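Local coordinates for ESX-1 secretion-associated protein EspB (Mycobacterium marinum, PDB 7P0Z) that is secreted through the mycobacterial ESX-1 system and assembles into a seven-subunit, channel-like structure, consistent with a role in protein transport, at residues T140-G145 with Q216-A221. Numbering follows the deposited sequence.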
ATOM      1  N   THR A 140     -19.042  24.851  30.507  1.00 50.47           N
ATOM      2  CA  THR A 140     -19.706  26.072  30.091  1.00 50.47           C
ATOM      3  C   THR A 140     -19.444  26.347  28.629  1.00 50.47           C
ATOM      4  O   THR A 140     -20.357  26.709  27.887  1.00 50.47           O
ATOM      5  CB  THR A 140     -19.230  27.236  30.933  1.00 50.47           C
ATOM      6  OG1 THR A 140     -19.168  26.818  32.290  1.00 50.47           O
ATOM      7  CG2 THR A 140     -20.199  28.352  30.827  1.00 50.47           C
ATOM      8  N   LYS A 141     -18.202  26.170  28.199  1.00 48.87           N
ATOM      9  CA  LYS A 141     -17.893  26.318  26.788  1.00 48.87           C
ATOM     10  C   LYS A 141     -18.643  25.297  25.952  1.00 48.87           C
ATOM     11  O   LYS A 141     -19.277  25.646  24.958  1.00 48.87           O
ATOM     12  CB  LYS A 141     -16.397  26.179  26.577  1.00 48.87           C
ATOM     13  CG  LYS A 141     -15.664  27.438  26.806  1.00 48.87           C
ATOM     14  CD  LYS A 141     -14.199  27.203  26.673  1.00 48.87           C
ATOM     15  CE  LYS A 141     -13.459  28.304  27.342  1.00 48.87           C
ATOM     16  NZ  LYS A 141     -14.347  29.460  27.396  1.00 48.87           N
ATOM     17  N   LEU A 142     -18.615  24.037  26.363  1.00 48.09           N
ATOM     18  CA  LEU A 142     -19.233  22.999  25.563  1.00 48.09           C
ATOM     19  C   LEU A 142     -20.724  23.219  25.377  1.00 48.09           C
ATOM     20  O   LEU A 142     -21.284  22.810  24.362  1.00 48.09           O
ATOM     21  CB  LEU A 142     -18.985  21.650  26.202  1.00 48.09           C
ATOM     22  CG  LEU A 142     -19.490  20.488  25.365  1.00 48.09           C
ATOM     23  CD1 LEU A 142     -18.654  20.355  24.097  1.00 48.09           C
ATOM     24  CD2 LEU A 142     -19.463  19.227  26.166  1.00 48.09           C
ATOM     25  N   GLU A 143     -21.393  23.833  26.327  1.00 48.66           N
ATOM     26  CA  GLU A 143     -22.828  23.989  26.183  1.00 48.66           C
ATOM     27  C   GLU A 143     -23.224  25.344  25.655  1.00 48.66           C
ATOM     28  O   GLU A 143     -24.414  25.617  25.530  1.00 48.66           O
ATOM     29  CB  GLU A 143     -23.517  23.735  27.512  1.00 48.66           C
ATOM     30  CG  GLU A 143     -23.140  22.408  28.104  1.00 48.66           C
ATOM     31  CD  GLU A 143     -23.692  22.207  29.489  1.00 48.66           C
ATOM     32  OE1 GLU A 143     -24.564  22.998  29.907  1.00 48.66           O
ATOM     33  OE2 GLU A 143     -23.259  21.254  30.161  1.00 48.66           O
ATOM     34  N   SER A 144     -22.268  26.190  25.338  1.00 46.56           N
ATOM     35  CA  SER A 144     -22.582  27.460  24.729  1.00 46.56           C
ATOM     36  C   SER A 144     -22.751  27.283  23.219  1.00 46.56           C
ATOM     37  O   SER A 144     -22.748  26.173  22.691  1.00 46.56           O
ATOM     38  CB  SER A 144     -21.490  28.463  25.054  1.00 46.56           C
ATOM     39  OG  SER A 144     -21.800  29.711  24.502  1.00 46.56           O
ATOM     40  N   GLY A 145     -22.903  28.385  22.514  1.00 45.23           N
ATOM     41  CA  GLY A 145     -23.044  28.323  21.086  1.00 45.23           C
ATOM     42  C   GLY A 145     -24.417  27.837  20.683  1.00 45.23           C
ATOM     43  O   GLY A 145     -25.323  27.692  21.498  1.00 45.23           O
ATOM     44  N   GLN A 216     -22.041  16.515  14.153  1.00 43.67           N
ATOM     45  CA  GLN A 216     -22.082  15.248  14.865  1.00 43.67           C
ATOM     46  C   GLN A 216     -21.062  15.208  15.986  1.00 43.67           C
ATOM     47  O   GLN A 216     -21.302  14.585  17.019  1.00 43.67           O
ATOM     48  CB  GLN A 216     -21.869  14.085  13.915  1.00 43.67           C
ATOM     49  CG  GLN A 216     -22.966  13.995  12.946  1.00 43.67           C
ATOM     50  CD  GLN A 216     -24.308  14.069  13.625  1.00 43.67           C
ATOM     51  OE1 GLN A 216     -25.017  15.064  13.513  1.00 43.67           O
ATOM     52  NE2 GLN A 216     -24.666  13.020  14.341  1.00 43.67           N
ATOM     53  N   LEU A 217     -19.916  15.847  15.793  1.00 43.26           N
ATOM     54  CA  LEU A 217     -18.931  15.922  16.854  1.00 43.26           C
ATOM     55  C   LEU A 217     -19.476  16.680  18.046  1.00 43.26           C
ATOM     56  O   LEU A 217     -19.239  16.297  19.194  1.00 43.26           O
ATOM     57  CB  LEU A 217     -17.667  16.596  16.346  1.00 43.26           C
ATOM     58  CG  LEU A 217     -16.517  16.592  17.354  1.00 43.26           C
ATOM     59  CD1 LEU A 217     -16.062  15.173  17.671  1.00 43.26           C
ATOM     60  CD2 LEU A 217     -15.366  17.453  16.892  1.00 43.26           C
ATOM     61  N   GLN A 218     -20.191  17.765  17.794  1.00 44.20           N
ATOM     62  CA  GLN A 218     -20.779  18.506  18.894  1.00 44.20           C
ATOM     63  C   GLN A 218     -21.759  17.645  19.672  1.00 44.20           C
ATOM     64  O   GLN A 218     -21.748  17.643  20.905  1.00 44.20           O
ATOM     65  CB  GLN A 218     -21.462  19.758  18.371  1.00 44.20           C
ATOM     66  CG  GLN A 218     -22.040  20.628  19.454  1.00 44.20           C
ATOM     67  CD  GLN A 218     -20.977  21.204  20.370  1.00 44.20           C
ATOM     68  OE1 GLN A 218     -19.822  21.331  19.994  1.00 44.20           O
ATOM     69  NE2 GLN A 218     -21.374  21.571  21.569  1.00 44.20           N
ATOM     70  N   LEU A 219     -22.599  16.890  18.976  1.00 44.40           N
ATOM     71  CA  LEU A 219     -23.522  16.019  19.692  1.00 44.40           C
ATOM     72  C   LEU A 219     -22.785  14.952  20.489  1.00 44.40           C
ATOM     73  O   LEU A 219     -23.131  14.672  21.644  1.00 44.40           O
ATOM     74  CB  LEU A 219     -24.494  15.371  18.721  1.00 44.40           C
ATOM     75  CG  LEU A 219     -25.432  16.362  18.067  1.00 44.40           C
ATOM     76  CD1 LEU A 219     -26.481  15.626  17.294  1.00 44.40           C
ATOM     77  CD2 LEU A 219     -26.042  17.261  19.090  1.00 44.40           C
ATOM     78  N   TRP A 220     -21.784  14.334  19.883  1.00 44.22           N
ATOM     79  CA  TRP A 220     -21.051  13.270  20.548  1.00 44.22           C
ATOM     80  C   TRP A 220     -20.381  13.778  21.810  1.00 44.22           C
ATOM     81  O   TRP A 220     -20.396  13.115  22.854  1.00 44.22           O
ATOM     82  CB  TRP A 220     -20.023  12.706  19.586  1.00 44.22           C
ATOM     83  CG  TRP A 220     -19.105  11.784  20.193  1.00 44.22           C
ATOM     84  CD1 TRP A 220     -19.244  10.452  20.282  1.00 44.22           C
ATOM     85  CD2 TRP A 220     -17.867  12.104  20.806  1.00 44.22           C
ATOM     86  NE1 TRP A 220     -18.173   9.907  20.915  1.00 44.22           N
ATOM     87  CE2 TRP A 220     -17.309  10.907  21.254  1.00 44.22           C
ATOM     88  CE3 TRP A 220     -17.177  13.292  21.028  1.00 44.22           C
ATOM     89  CZ2 TRP A 220     -16.102  10.856  21.901  1.00 44.22           C
ATOM     90  CZ3 TRP A 220     -15.990  13.241  21.673  1.00 44.22           C
ATOM     91  CH2 TRP A 220     -15.463  12.033  22.114  1.00 44.22           C
ATOM     92  N   ALA A 221     -19.794  14.958  21.733  1.00 45.14           N
ATOM     93  CA  ALA A 221     -19.141  15.527  22.889  1.00 45.14           C
ATOM     94  C   ALA A 221     -20.152  15.913  23.945  1.00 45.14           C
ATOM     95  O   ALA A 221     -19.868  15.842  25.139  1.00 45.14           O
ATOM     96  CB  ALA A 221     -18.327  16.742  22.476  1.00 45.14           C
TER
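In the PPE domain, helix 133-143 packs against the long helix 181-224 through Leu142, which meets Gln218 and Ala221. The backbone O of Leu142 takes a weak, markedly bent hydrogen bond from Gln218 NE2 (3.1 Å, N-H...O angle 124°). A glutamine suits this buried place because its amide can donate and accept at once: NE2 also gives a hydrogen bond to Gln147, while OE1 pairs with the hydroxyl of Tyr265, and these two bonds probably set how the amide is turned, the one to Leu142 O being secondary. With CG anti to the backbone N (chi1 -177°) and a bend at chi2, the chain carries the amide across to the other helix.

The Leu142 side chain runs alongside the glutamine, the two chains heading opposite ways, and its two methyls divide the work. CD1 packs 4.0 Å from Ala221 CB and 3.9 Å from Gln218 NE2, whereas CD2 rests 3.6 Å from Ala221 O. The small alanine points toward the shorter helix, and its single methyl meets Leu142 CD1 directly, which suits the close approach of the two backbones (7.9 Å from Leu142 CA to Ala221 CA). Helix 244-268 adjoins Ala221 through Tyr265, and His225, just beyond helix 181-224, touches Leu142.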